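Local coordinates for uncharacterized protein (Aeromonas hydrophila J-1, PDB 6R1J) that is AhlC, one component of the tripartite alpha-pore-forming toxin AHL, held here in a soluble form and presumably acting with its partners to perforate target membranes, at residues A[8-13]-A[43-48]; A[31-36]-A[114-119]; A[35-40]-A[205-210]; A[104-109]-A[209-214]. The protein carries 3 engineered substitutions. All coordinates share one frame; numbering follows the deposited sequence.

Contact 1: residues A[8-13]-A[43-48]; sequences QSIANM and ALLPQV
Met-13 meets Leu-45 across this contact from a backbone held by the usual helical bond, Met-13 N to Ser-9 O at 2.8 Å. The contact joins two nearly antiparallel helices, 5-21 and 28-70, of a long all-helical bundle, an architecture that recalls the ClyA-like family of alpha-pore-forming toxins. The axes of the two short segments pass 11.2 Å apart at 164°, and the space between them is bridged by apolar side chains. Leu-45 is the centre of the group: its CD1 lies nearest Ile-10, 4.1 Å from Ile-10 CG2 and equally far from the carbonyl oxygen Ile-10 O, while CD2 sits between Met-13 CE and Ile-10 CG1. Ile-10 and Leu-45 run past each other in opposite senses. With its CG1 lying beside the backbone N (chi1 -72°) and the rest of the chain extended, Ile-10 sends CD1 onward to Val-48 CG1, 4.1 Å away, one turn beyond Leu-45. Pro-46 interrupts the hydrogen bonding of helix 28-70 in this turn and kinks it, yet its CB points away from helix 5-21 and leaves the inner face to Leu-45 and Val-48. On the flank, Asn-12 ND2 bonds Gln-210 OE1 of helix 163-236, and Gln-8 bonds Asn-188 and Gly-185 of the second subunit, so the polar side of helix 5-21 is bonded both within its own chain and to the second subunit, while Ile-10 and Met-13 turn inward. The thioether chain of Met-13 bends at chi3 (80°), which brings its CE within 4.1 Å of Leu-45 CD2.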
loop_
_atom_site.group_PDB
_atom_site.type_symbol
_atom_site.label_atom_id
_atom_site.label_comp_id
_atom_site.label_asym_id
_atom_site.label_seq_id
_atom_site.Cartn_x
_atom_site.Cartn_y
_atom_site.Cartn_z
ATOM N N GLN A 8 18.100 -4.832 -17.405
ATOM C CA GLN A 8 16.726 -4.839 -16.868
ATOM C C GLN A 8 16.437 -3.530 -16.137
ATOM O O GLN A 8 15.347 -2.997 -16.325
ATOM C CB GLN A 8 16.523 -6.013 -15.929
ATOM C CG GLN A 8 16.359 -7.329 -16.682
ATOM C CD GLN A 8 15.927 -8.431 -15.747
ATOM O OE1 GLN A 8 15.086 -8.211 -14.873
ATOM N NE2 GLN A 8 16.476 -9.621 -15.945
ATOM N N SER A 9 17.364 -3.116 -15.288
ATOM C CA SER A 9 17.227 -1.922 -14.425
ATOM C C SER A 9 17.038 -0.723 -15.345
ATOM O O SER A 9 16.117 0.073 -15.129
ATOM C CB SER A 9 18.439 -1.743 -13.552
ATOM O OG SER A 9 18.533 -2.769 -12.593
ATOM N N ILE A 10 17.881 -0.641 -16.374
ATOM C CA ILE A 10 17.801 0.447 -17.374
ATOM C C ILE A 10 16.428 0.446 -18.031
ATOM O O ILE A 10 15.792 1.506 -18.031
ATOM C CB ILE A 10 18.971 0.368 -18.358
ATOM C CG1 ILE A 10 20.266 0.776 -17.669
ATOM C CG2 ILE A 10 18.682 1.217 -19.569
ATOM C CD1 ILE A 10 21.515 0.493 -18.475
ATOM N N ALA A 11 15.952 -0.700 -18.523
ATOM C CA ALA A 11 14.672 -0.798 -19.243
ATOM C C ALA A 11 13.524 -0.381 -18.318
ATOM O O ALA A 11 12.650 0.402 -18.753
ATOM C CB ALA A 11 14.492 -2.199 -19.778
ATOM N N ASN A 12 13.540 -0.868 -17.085
ATOM C CA ASN A 12 12.498 -0.594 -16.071
ATOM C C ASN A 12 12.508 0.900 -15.725
ATOM O O ASN A 12 11.423 1.472 -15.599
ATOM C CB ASN A 12 12.678 -1.486 -14.845
ATOM C CG ASN A 12 12.436 -2.949 -15.168
ATOM O OD1 ASN A 12 11.680 -3.234 -16.082
ATOM N ND2 ASN A 12 13.079 -3.853 -14.447
ATOM N N MET A 13 13.681 1.479 -15.543
ATOM C CA MET A 13 13.837 2.928 -15.267
ATOM C C MET A 13 13.278 3.740 -16.440
ATOM O O MET A 13 12.565 4.700 -16.166
ATOM C CB MET A 13 15.290 3.280 -15.019
ATOM C CG MET A 13 15.759 2.836 -13.654
ATOM S SD MET A 13 17.544 3.001 -13.433
ATOM C CE MET A 13 17.676 4.746 -13.082
ATOM N N ALA A 43 20.979 11.349 -20.141
ATOM C CA ALA A 43 22.442 11.506 -20.020
ATOM C C ALA A 43 23.106 10.346 -19.248
ATOM O O ALA A 43 24.088 9.809 -19.759
ATOM C CB ALA A 43 22.715 12.842 -19.375
ATOM N N LEU A 44 22.566 9.893 -18.110
ATOM C CA LEU A 44 23.325 8.951 -17.246
ATOM C C LEU A 44 23.164 7.498 -17.747
ATOM O O LEU A 44 24.206 6.809 -17.799
ATOM C CB LEU A 44 22.909 9.131 -15.783
ATOM C CG LEU A 44 23.479 8.112 -14.787
ATOM C CD1 LEU A 44 24.982 8.237 -14.648
ATOM C CD2 LEU A 44 22.807 8.259 -13.420
ATOM N N LEU A 45 21.988 7.058 -18.194
ATOM C CA LEU A 45 21.840 5.628 -18.588
ATOM C C LEU A 45 22.715 5.328 -19.811
ATOM O O LEU A 45 23.308 4.262 -19.846
ATOM C CB LEU A 45 20.379 5.234 -18.730
ATOM C CG LEU A 45 19.558 5.369 -17.446
ATOM C CD1 LEU A 45 18.169 4.826 -17.650
ATOM C CD2 LEU A 45 20.235 4.709 -16.253
ATOM N N PRO A 46 22.875 6.216 -20.819
ATOM C CA PRO A 46 23.885 6.002 -21.868
ATOM C C PRO A 46 25.319 5.873 -21.319
ATOM O O PRO A 46 26.054 5.031 -21.800
ATOM C CB PRO A 46 23.691 7.221 -22.795
ATOM C CG PRO A 46 22.222 7.556 -22.612
ATOM C CD PRO A 46 22.016 7.373 -21.119
ATOM N N GLN A 47 25.712 6.663 -20.311
ATOM C CA GLN A 47 27.046 6.568 -19.685
ATOM C C GLN A 47 27.161 5.228 -18.952
ATOM O O GLN A 47 28.276 4.641 -18.956
ATOM C CB GLN A 47 27.358 7.717 -18.720
ATOM C CG GLN A 47 27.477 9.082 -19.390
ATOM C CD GLN A 47 27.529 10.196 -18.366
ATOM O OE1 GLN A 47 26.959 10.109 -17.282
ATOM N NE2 GLN A 47 28.192 11.283 -18.712
ATOM N N VAL A 48 26.081 4.733 -18.358
ATOM C CA VAL A 48 26.111 3.382 -17.725
ATOM C C VAL A 48 26.305 2.336 -18.834
ATOM O O VAL A 48 27.066 1.379 -18.608
ATOM C CB VAL A 48 24.874 3.067 -16.867
ATOM C CG1 VAL A 48 24.893 1.626 -16.394
ATOM C CG2 VAL A 48 24.747 4.032 -15.692
#

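Contact 2: residues A[31-36]-A[114-119]; sequences VNIQQN and TQDNIA
Asn-32 and Asp-116 lead a mixed polar and apolar contact, partly buried, where helix 28-70 runs against helix 78-157. Asn-32 ND2 donates to Asp-116 OD1 over 3.1 Å in a nearly straight bond (171° at the hydrogen). The acceptor lies close to the plane of the amide, but the amide nitrogen stands above the carboxylate plane, and the two flat groups are turned 54° against each other. The opposite end of the amide is held too, since Asn-32 OD1 accepts from Gln-28 NE2. Asp-116 OD2 is gripped by a water at 2.8 Å, which in turn accepts from Asn-36 ND2 at 2.9 Å. This is an antiparallel helix pair in an elongated bundle, with segment axes 9.6 Å apart at 156°. Alongside the polar pair Ile-33 packs tightly: its CG1 is 3.4 Å from Asp-116 CB as the two side chains slide past each other. The extended chain of Ile-33 then puts CD1 3.3 Å from Asn-117 OD1, an oxygen already bonded to Thr-204 OG1 of helix 163-236. On another side of helix 78-157, Ile-118 packs on Val-125 of the third subunit.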
loop_
_atom_site.group_PDB
_atom_site.type_symbol
_atom_site.label_atom_id
_atom_site.label_comp_id
_atom_site.label_asym_id
_atom_site.label_seq_id
_atom_site.Cartn_x
_atom_site.Cartn_y
_atom_site.Cartn_z
ATOM N N VAL A 31 8.001 18.085 -9.682
ATOM C CA VAL A 31 8.711 18.644 -10.858
ATOM C C VAL A 31 10.220 18.424 -10.695
ATOM O O VAL A 31 10.873 18.136 -11.705
ATOM C CB VAL A 31 8.348 20.123 -11.090
ATOM C CG1 VAL A 31 9.121 20.676 -12.268
ATOM C CG2 VAL A 31 6.869 20.273 -11.339
ATOM N N ASN A 32 10.780 18.542 -9.491
ATOM C CA ASN A 32 12.202 18.246 -9.228
ATOM C C ASN A 32 12.547 16.821 -9.698
ATOM O O ASN A 32 13.535 16.649 -10.401
ATOM C CB ASN A 32 12.550 18.381 -7.759
ATOM C CG ASN A 32 12.516 19.813 -7.248
ATOM O OD1 ASN A 32 12.301 20.753 -8.018
ATOM N ND2 ASN A 32 12.660 19.958 -5.942
ATOM N N ILE A 33 11.715 15.841 -9.360
ATOM C CA ILE A 33 11.967 14.405 -9.711
ATOM C C ILE A 33 11.800 14.238 -11.219
ATOM O O ILE A 33 12.598 13.491 -11.824
ATOM C CB ILE A 33 10.994 13.493 -8.930
ATOM C CG1 ILE A 33 11.246 13.608 -7.442
ATOM C CG2 ILE A 33 11.093 12.055 -9.408
ATOM C CD1 ILE A 33 10.196 12.959 -6.564
ATOM N N GLN A 34 10.749 14.826 -11.792
ATOM C CA GLN A 34 10.461 14.732 -13.255
ATOM C C GLN A 34 11.697 15.205 -14.022
ATOM O O GLN A 34 12.108 14.541 -15.022
ATOM C CB GLN A 34 9.238 15.560 -13.662
ATOM C CG GLN A 34 7.900 14.951 -13.225
ATOM C CD GLN A 34 6.695 15.715 -13.719
ATOM O OE1 GLN A 34 6.715 16.938 -13.725
ATOM N NE2 GLN A 34 5.641 15.023 -14.148
ATOM N N GLN A 35 12.300 16.301 -13.584
ATOM C CA GLN A 35 13.480 16.856 -14.297
ATOM C C GLN A 35 14.670 15.905 -14.094
ATOM O O GLN A 35 15.401 15.683 -15.032
ATOM C CB GLN A 35 13.780 18.262 -13.794
ATOM C CG GLN A 35 12.710 19.251 -14.244
ATOM C CD GLN A 35 12.797 19.468 -15.733
ATOM O OE1 GLN A 35 13.881 19.731 -16.268
ATOM N NE2 GLN A 35 11.660 19.326 -16.392
ATOM N N ASN A 36 14.908 15.484 -12.860
ATOM C CA ASN A 36 15.998 14.555 -12.478
ATOM C C ASN A 36 15.894 13.272 -13.318
ATOM O O ASN A 36 16.873 12.930 -13.969
ATOM C CB ASN A 36 15.916 14.272 -10.979
ATOM C CG ASN A 36 17.043 13.431 -10.438
ATOM O OD1 ASN A 36 17.839 12.896 -11.205
ATOM N ND2 ASN A 36 17.156 13.391 -9.116
ATOM N N THR A 114 15.248 10.518 -3.490
ATOM C CA THR A 114 14.816 10.139 -2.110
ATOM C C THR A 114 14.412 11.392 -1.297
ATOM O O THR A 114 13.372 11.383 -0.633
ATOM C CB THR A 114 15.970 9.499 -1.349
ATOM O OG1 THR A 114 16.454 8.417 -2.127
ATOM C CG2 THR A 114 15.598 9.049 0.045
ATOM N N GLN A 115 15.202 12.458 -1.353
ATOM C CA GLN A 115 14.870 13.727 -0.617
ATOM C C GLN A 115 13.564 14.324 -1.149
ATOM O O GLN A 115 12.658 14.676 -0.330
ATOM C CB GLN A 115 16.094 14.663 -0.608
ATOM C CG GLN A 115 17.269 14.078 0.174
ATOM C CD GLN A 115 16.950 13.890 1.640
ATOM O OE1 GLN A 115 16.275 14.713 2.246
ATOM N NE2 GLN A 115 17.432 12.808 2.237
ATOM N N ASP A 116 13.362 14.384 -2.466
ATOM C CA ASP A 116 12.109 14.905 -3.036
ATOM C C ASP A 116 10.949 13.982 -2.630
ATOM O O ASP A 116 9.829 14.468 -2.344
ATOM C CB ASP A 116 12.249 15.147 -4.537
ATOM C CG ASP A 116 13.078 16.390 -4.872
ATOM O OD1 ASP A 116 12.859 17.407 -4.180
ATOM O OD2 ASP A 116 13.920 16.328 -5.825
ATOM N N ASN A 117 11.180 12.672 -2.579
ATOM C CA ASN A 117 10.105 11.734 -2.159
ATOM C C ASN A 117 9.675 12.023 -0.717
ATOM O O ASN A 117 8.465 12.088 -0.482
ATOM C CB ASN A 117 10.538 10.277 -2.257
ATOM C CG ASN A 117 10.382 9.748 -3.667
ATOM O OD1 ASN A 117 9.801 10.420 -4.524
ATOM N ND2 ASN A 117 10.787 8.508 -3.891
ATOM N N ILE A 118 10.628 12.104 0.192
ATOM C CA ILE A 118 10.346 12.443 1.614
ATOM C C ILE A 118 9.567 13.770 1.665
ATOM O O ILE A 118 8.532 13.822 2.352
ATOM C CB ILE A 118 11.666 12.440 2.394
ATOM C CG1 ILE A 118 12.235 11.024 2.429
ATOM C CG2 ILE A 118 11.481 12.995 3.794
ATOM C CD1 ILE A 118 13.628 10.942 2.951
ATOM N N ALA A 119 10.009 14.810 0.942
ATOM C CA ALA A 119 9.333 16.138 0.897
ATOM C C ALA A 119 7.899 15.939 0.388
ATOM O O ALA A 119 6.974 16.502 0.969
ATOM C CB ALA A 119 10.113 17.132 0.047
HETATM O O HOH W 1 14.940 14.743 -7.862
#

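Contact 3: residues A[35-40]-A[205-210]; sequences QNVGEV and TAFSQQ
Phe-207 carries CG anti to its backbone N (chi1 -177°), which extends the ring from helix 163-236 toward helix 28-70, where Val-37 awaits it. In Val-37 the branch lies the other way: CG1 is anti to the carbonyl carbon (chi1 -62°) and CG2 is wedged between the backbone N and the carbonyl carbon, a setting that valine seldom takes in a helix. This setting places CG1 for a CH-pi contact. CG1 stands over the middle of the Phe-207 ring, 3.7 Å from the ring centroid and only 9° off the normal, so all six ring carbons lie at similar distances from it, CE1 the closest at 3.7 Å. Val-37 CB follows behind, 4.0 Å from both Phe-207 CE2 and CZ. Val-40, one turn on, uses the commoner valine rotamer, with CG1 anti to the backbone N, and meets the ring from the side: its CG1 lies near the ring plane, 4.0 Å from Phe-207 CZ. One valine therefore covers a face and the other butts against the edge, which sets the position of the ring from two directions. The contact lies in the buried interior of a helical bundle, its centre about 4 Å from the centre of the chain, and ties together two helices far apart in sequence. Met-13 of helix 5-21 and Ile-113 of helix 78-157 also touch Phe-207, so side chains of three other helices surround its ring. Next to Phe-207, Ser-208 OG bonds Asn-110 OD1 of helix 78-157. The side chain of Val-37 is about 7 Å from a bound sodium ion.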
loop_
_atom_site.group_PDB
_atom_site.type_symbol
_atom_site.label_atom_id
_atom_site.label_comp_id
_atom_site.label_asym_id
_atom_site.label_seq_id
_atom_site.Cartn_x
_atom_site.Cartn_y
_atom_site.Cartn_z
ATOM N N GLN A 35 12.300 16.301 -13.584
ATOM C CA GLN A 35 13.480 16.856 -14.297
ATOM C C GLN A 35 14.670 15.905 -14.094
ATOM O O GLN A 35 15.401 15.683 -15.032
ATOM C CB GLN A 35 13.780 18.262 -13.794
ATOM C CG GLN A 35 12.710 19.251 -14.244
ATOM C CD GLN A 35 12.797 19.468 -15.733
ATOM O OE1 GLN A 35 13.881 19.731 -16.268
ATOM N NE2 GLN A 35 11.660 19.326 -16.392
ATOM N N ASN A 36 14.908 15.484 -12.860
ATOM C CA ASN A 36 15.998 14.555 -12.478
ATOM C C ASN A 36 15.894 13.272 -13.318
ATOM O O ASN A 36 16.873 12.930 -13.969
ATOM C CB ASN A 36 15.916 14.272 -10.979
ATOM C CG ASN A 36 17.043 13.431 -10.438
ATOM O OD1 ASN A 36 17.839 12.896 -11.205
ATOM N ND2 ASN A 36 17.156 13.391 -9.116
ATOM N N VAL A 37 14.750 12.588 -13.309
ATOM C CA VAL A 37 14.629 11.287 -14.029
ATOM C C VAL A 37 14.786 11.523 -15.529
ATOM O O VAL A 37 15.320 10.639 -16.216
ATOM C CB VAL A 37 13.345 10.515 -13.707
ATOM C CG1 VAL A 37 13.321 10.171 -12.232
ATOM C CG2 VAL A 37 12.068 11.175 -14.155
ATOM N N GLY A 38 14.277 12.630 -16.049
ATOM C CA GLY A 38 14.500 12.965 -17.463
ATOM C C GLY A 38 15.982 12.995 -17.793
ATOM O O GLY A 38 16.360 12.413 -18.838
ATOM N N GLU A 39 16.781 13.655 -16.951
ATOM C CA GLU A 39 18.253 13.784 -17.115
ATOM C C GLU A 39 18.918 12.413 -16.924
ATOM O O GLU A 39 19.934 12.163 -17.552
ATOM C CB GLU A 39 18.856 14.748 -16.093
ATOM C CG GLU A 39 18.448 16.202 -16.264
ATOM C CD GLU A 39 18.662 17.059 -15.016
ATOM O OE1 GLU A 39 19.057 16.512 -13.940
ATOM O OE2 GLU A 39 18.427 18.288 -15.099
ATOM N N VAL A 40 18.418 11.580 -16.016
ATOM C CA VAL A 40 18.998 10.220 -15.791
ATOM C C VAL A 40 18.818 9.403 -17.067
ATOM O O VAL A 40 19.779 8.776 -17.485
ATOM C CB VAL A 40 18.364 9.519 -14.576
ATOM C CG1 VAL A 40 18.735 8.061 -14.499
ATOM C CG2 VAL A 40 18.806 10.195 -13.305
ATOM N N THR A 205 8.893 5.809 -6.400
ATOM C CA THR A 205 9.499 4.790 -5.501
ATOM C C THR A 205 10.003 3.628 -6.382
ATOM O O THR A 205 11.076 3.098 -6.114
ATOM C CB THR A 205 8.502 4.294 -4.440
ATOM O OG1 THR A 205 8.118 5.435 -3.673
ATOM C CG2 THR A 205 9.091 3.226 -3.536
ATOM N N ALA A 206 9.240 3.263 -7.400
ATOM C CA ALA A 206 9.600 2.127 -8.277
ATOM C C ALA A 206 10.853 2.523 -9.055
ATOM O O ALA A 206 11.772 1.716 -9.203
ATOM C CB ALA A 206 8.438 1.772 -9.145
ATOM N N PHE A 207 10.924 3.764 -9.515
ATOM C CA PHE A 207 12.092 4.254 -10.290
ATOM C C PHE A 207 13.337 4.149 -9.429
ATOM O O PHE A 207 14.365 3.625 -9.832
ATOM C CB PHE A 207 11.873 5.674 -10.804
ATOM C CG PHE A 207 13.017 6.167 -11.648
ATOM C CD1 PHE A 207 14.196 6.584 -11.066
ATOM C CD2 PHE A 207 12.916 6.163 -13.033
ATOM C CE1 PHE A 207 15.264 7.007 -11.852
ATOM C CE2 PHE A 207 13.971 6.609 -13.810
ATOM C CZ PHE A 207 15.144 7.023 -13.220
ATOM N N SER A 208 13.226 4.622 -8.210
ATOM C CA SER A 208 14.301 4.594 -7.203
ATOM C C SER A 208 14.695 3.148 -6.803
ATOM O O SER A 208 15.870 2.925 -6.583
ATOM C CB SER A 208 13.860 5.413 -6.020
ATOM O OG SER A 208 14.866 5.387 -5.026
ATOM N N GLN A 209 13.752 2.220 -6.664
ATOM C CA GLN A 209 14.084 0.787 -6.402
ATOM C C GLN A 209 14.926 0.253 -7.589
ATOM O O GLN A 209 15.963 -0.322 -7.339
ATOM C CB GLN A 209 12.791 0.003 -6.137
ATOM C CG GLN A 209 12.974 -1.484 -5.769
ATOM C CD GLN A 209 13.131 -2.372 -6.995
ATOM O OE1 GLN A 209 12.480 -2.188 -8.020
ATOM N NE2 GLN A 209 14.053 -3.315 -6.915
ATOM N N GLN A 210 14.496 0.437 -8.832
ATOM C CA GLN A 210 15.255 -0.003 -10.032
ATOM C C GLN A 210 16.598 0.727 -10.083
ATOM O O GLN A 210 17.651 0.088 -10.354
ATOM C CB GLN A 210 14.425 0.235 -11.284
ATOM C CG GLN A 210 13.135 -0.566 -11.299
ATOM C CD GLN A 210 13.358 -2.036 -11.587
ATOM O OE1 GLN A 210 14.373 -2.401 -12.184
ATOM N NE2 GLN A 210 12.409 -2.856 -11.151
#

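Contact 4: residues A[104-109]-A[209-214]; sequences TASQSA and QQFGSL
The Phe-211 ring takes Ala-109 CB at its edge, near the ring plane, 3.9 Å from CE2, while Ser-106 O comes at it obliquely, 3.5 Å from CZ. Over the face turned away from that oxygen lies the methyl of Met-13 from helix 5-21. Phe-211 reaches the Ser-106 turn with CG roughly anti to its backbone N, though chi1 of -153° falls well short of a full anti setting, and chi2 of -13° is unusually small. The outer end of the ring abuts two small residues one turn apart, Ser-106 CB 3.7 Å from CE1 and Ala-109 CB near CE2, whose short side chains allow an aromatic group this close to the backbone of helix 78-157. Ser-106 OG bonds Thr-102 O in its own helix and also touches Leu-214 CD2 at 3.9 Å. The two segments belong to an antiparallel pair of the helical bundle, their axes 10.3 Å apart at 159°. Helix 28-70 closes in from the flank, where Leu-44 packs on both Ser-106 and Phe-211 and Val-40 on Ala-109, while helix 5-21 sets Ser-9 against Leu-214.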
loop_
_atom_site.group_PDB
_atom_site.type_symbol
_atom_site.label_atom_id
_atom_site.label_comp_id
_atom_site.label_asym_id
_atom_site.label_seq_id
_atom_site.Cartn_x
_atom_site.Cartn_y
_atom_site.Cartn_z
ATOM N N THR A 104 29.190 7.464 -8.553
ATOM C CA THR A 104 28.989 8.804 -7.927
ATOM C C THR A 104 27.803 9.507 -8.597
ATOM O O THR A 104 26.912 9.917 -7.866
ATOM C CB THR A 104 30.266 9.658 -7.987
ATOM O OG1 THR A 104 31.225 8.986 -7.186
ATOM C CG2 THR A 104 30.069 11.057 -7.444
ATOM N N ALA A 105 27.787 9.646 -9.925
ATOM C CA ALA A 105 26.669 10.307 -10.643
ATOM C C ALA A 105 25.346 9.613 -10.280
ATOM O O ALA A 105 24.328 10.303 -10.008
ATOM C CB ALA A 105 26.903 10.334 -12.130
ATOM N N SER A 106 25.333 8.275 -10.221
ATOM C CA SER A 106 24.100 7.518 -9.897
ATOM C C SER A 106 23.635 7.836 -8.471
ATOM O O SER A 106 22.457 8.126 -8.301
ATOM C CB SER A 106 24.295 6.038 -10.110
ATOM O OG SER A 106 24.538 5.785 -11.491
ATOM N N GLN A 107 24.509 7.702 -7.484
ATOM C CA GLN A 107 24.143 7.973 -6.077
ATOM C C GLN A 107 23.644 9.426 -5.928
ATOM O O GLN A 107 22.669 9.613 -5.189
ATOM C CB GLN A 107 25.314 7.680 -5.156
ATOM C CG GLN A 107 25.506 6.191 -4.955
ATOM C CD GLN A 107 26.836 5.909 -4.320
ATOM O OE1 GLN A 107 27.782 6.682 -4.480
ATOM N NE2 GLN A 107 26.897 4.807 -3.580
ATOM N N SER A 108 24.289 10.394 -6.577
ATOM C CA SER A 108 23.864 11.824 -6.512
ATOM C C SER A 108 22.417 11.937 -6.954
ATOM O O SER A 108 21.631 12.496 -6.231
ATOM C CB SER A 108 24.703 12.728 -7.352
ATOM O OG SER A 108 26.020 12.670 -6.880
ATOM N N ALA A 109 22.111 11.468 -8.150
ATOM C CA ALA A 109 20.772 11.618 -8.731
ATOM C C ALA A 109 19.748 10.882 -7.849
ATOM O O ALA A 109 18.624 11.421 -7.636
ATOM C CB ALA A 109 20.749 11.098 -10.150
ATOM N N GLN A 209 13.752 2.220 -6.664
ATOM C CA GLN A 209 14.084 0.787 -6.402
ATOM C C GLN A 209 14.926 0.253 -7.589
ATOM O O GLN A 209 15.963 -0.322 -7.339
ATOM C CB GLN A 209 12.791 0.003 -6.137
ATOM C CG GLN A 209 12.974 -1.484 -5.769
ATOM C CD GLN A 209 13.131 -2.372 -6.995
ATOM O OE1 GLN A 209 12.480 -2.188 -8.020
ATOM N NE2 GLN A 209 14.053 -3.315 -6.915
ATOM N N GLN A 210 14.496 0.437 -8.832
ATOM C CA GLN A 210 15.255 -0.003 -10.032
ATOM C C GLN A 210 16.598 0.727 -10.083
ATOM O O GLN A 210 17.651 0.088 -10.354
ATOM C CB GLN A 210 14.425 0.235 -11.284
ATOM C CG GLN A 210 13.135 -0.566 -11.299
ATOM C CD GLN A 210 13.358 -2.036 -11.587
ATOM O OE1 GLN A 210 14.373 -2.401 -12.184
ATOM N NE2 GLN A 210 12.409 -2.856 -11.151
ATOM N N PHE A 211 16.617 2.024 -9.786
ATOM C CA PHE A 211 17.885 2.788 -9.772
ATOM C C PHE A 211 18.802 2.143 -8.726
ATOM O O PHE A 211 20.028 2.023 -8.926
ATOM C CB PHE A 211 17.632 4.266 -9.437
ATOM C CG PHE A 211 18.635 5.257 -9.963
ATOM C CD1 PHE A 211 19.868 4.878 -10.472
ATOM C CD2 PHE A 211 18.338 6.613 -9.928
ATOM C CE1 PHE A 211 20.747 5.815 -11.015
ATOM C CE2 PHE A 211 19.251 7.558 -10.390
ATOM C CZ PHE A 211 20.448 7.162 -10.943
ATOM N N GLY A 212 18.251 1.813 -7.554
ATOM C CA GLY A 212 19.048 1.177 -6.481
ATOM C C GLY A 212 19.672 -0.143 -6.968
ATOM O O GLY A 212 20.807 -0.465 -6.576
ATOM N N SER A 213 18.936 -0.937 -7.744
ATOM C CA SER A 213 19.460 -2.224 -8.271
ATOM C C SER A 213 20.624 -1.915 -9.215
ATOM O O SER A 213 21.649 -2.610 -9.168
ATOM C CB SER A 213 18.387 -3.013 -8.938
ATOM O OG SER A 213 17.477 -3.476 -7.960
ATOM N N LEU A 214 20.480 -0.882 -10.038
ATOM C CA LEU A 214 21.576 -0.435 -10.934
ATOM C C LEU A 214 22.800 -0.017 -10.112
ATOM O O LEU A 214 23.928 -0.479 -10.423
ATOM C CB LEU A 214 21.055 0.662 -11.863
ATOM C CG LEU A 214 22.067 1.251 -12.857
ATOM C CD1 LEU A 214 21.335 1.813 -14.078
ATOM C CD2 LEU A 214 22.916 2.338 -12.218
#

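In the fold
The four contacts occupy one central piece of a long bundle and involve its helices 5-21, 28-70, 78-157 and 163-236. Contacts 1, 2 and 3 all use helix 28-70, contacts 2 and 4 share helix 78-157, and contacts 3 and 4 share helix 163-236. Contact 1 closes first along the chain, followed by contact 2, while contacts 3 and 4 end on overlapping residues. Contacts 3 and 4 have centres 8 Å apart; contacts 1 and 2 are the farthest pair, at 18 Å. A probable hydrogen bond from Asn-36 ND2 to Ala-109 O connects contacts 2 and 4. Segments 30 to 165 residues apart thus bring four helices together in one central region of the soluble form.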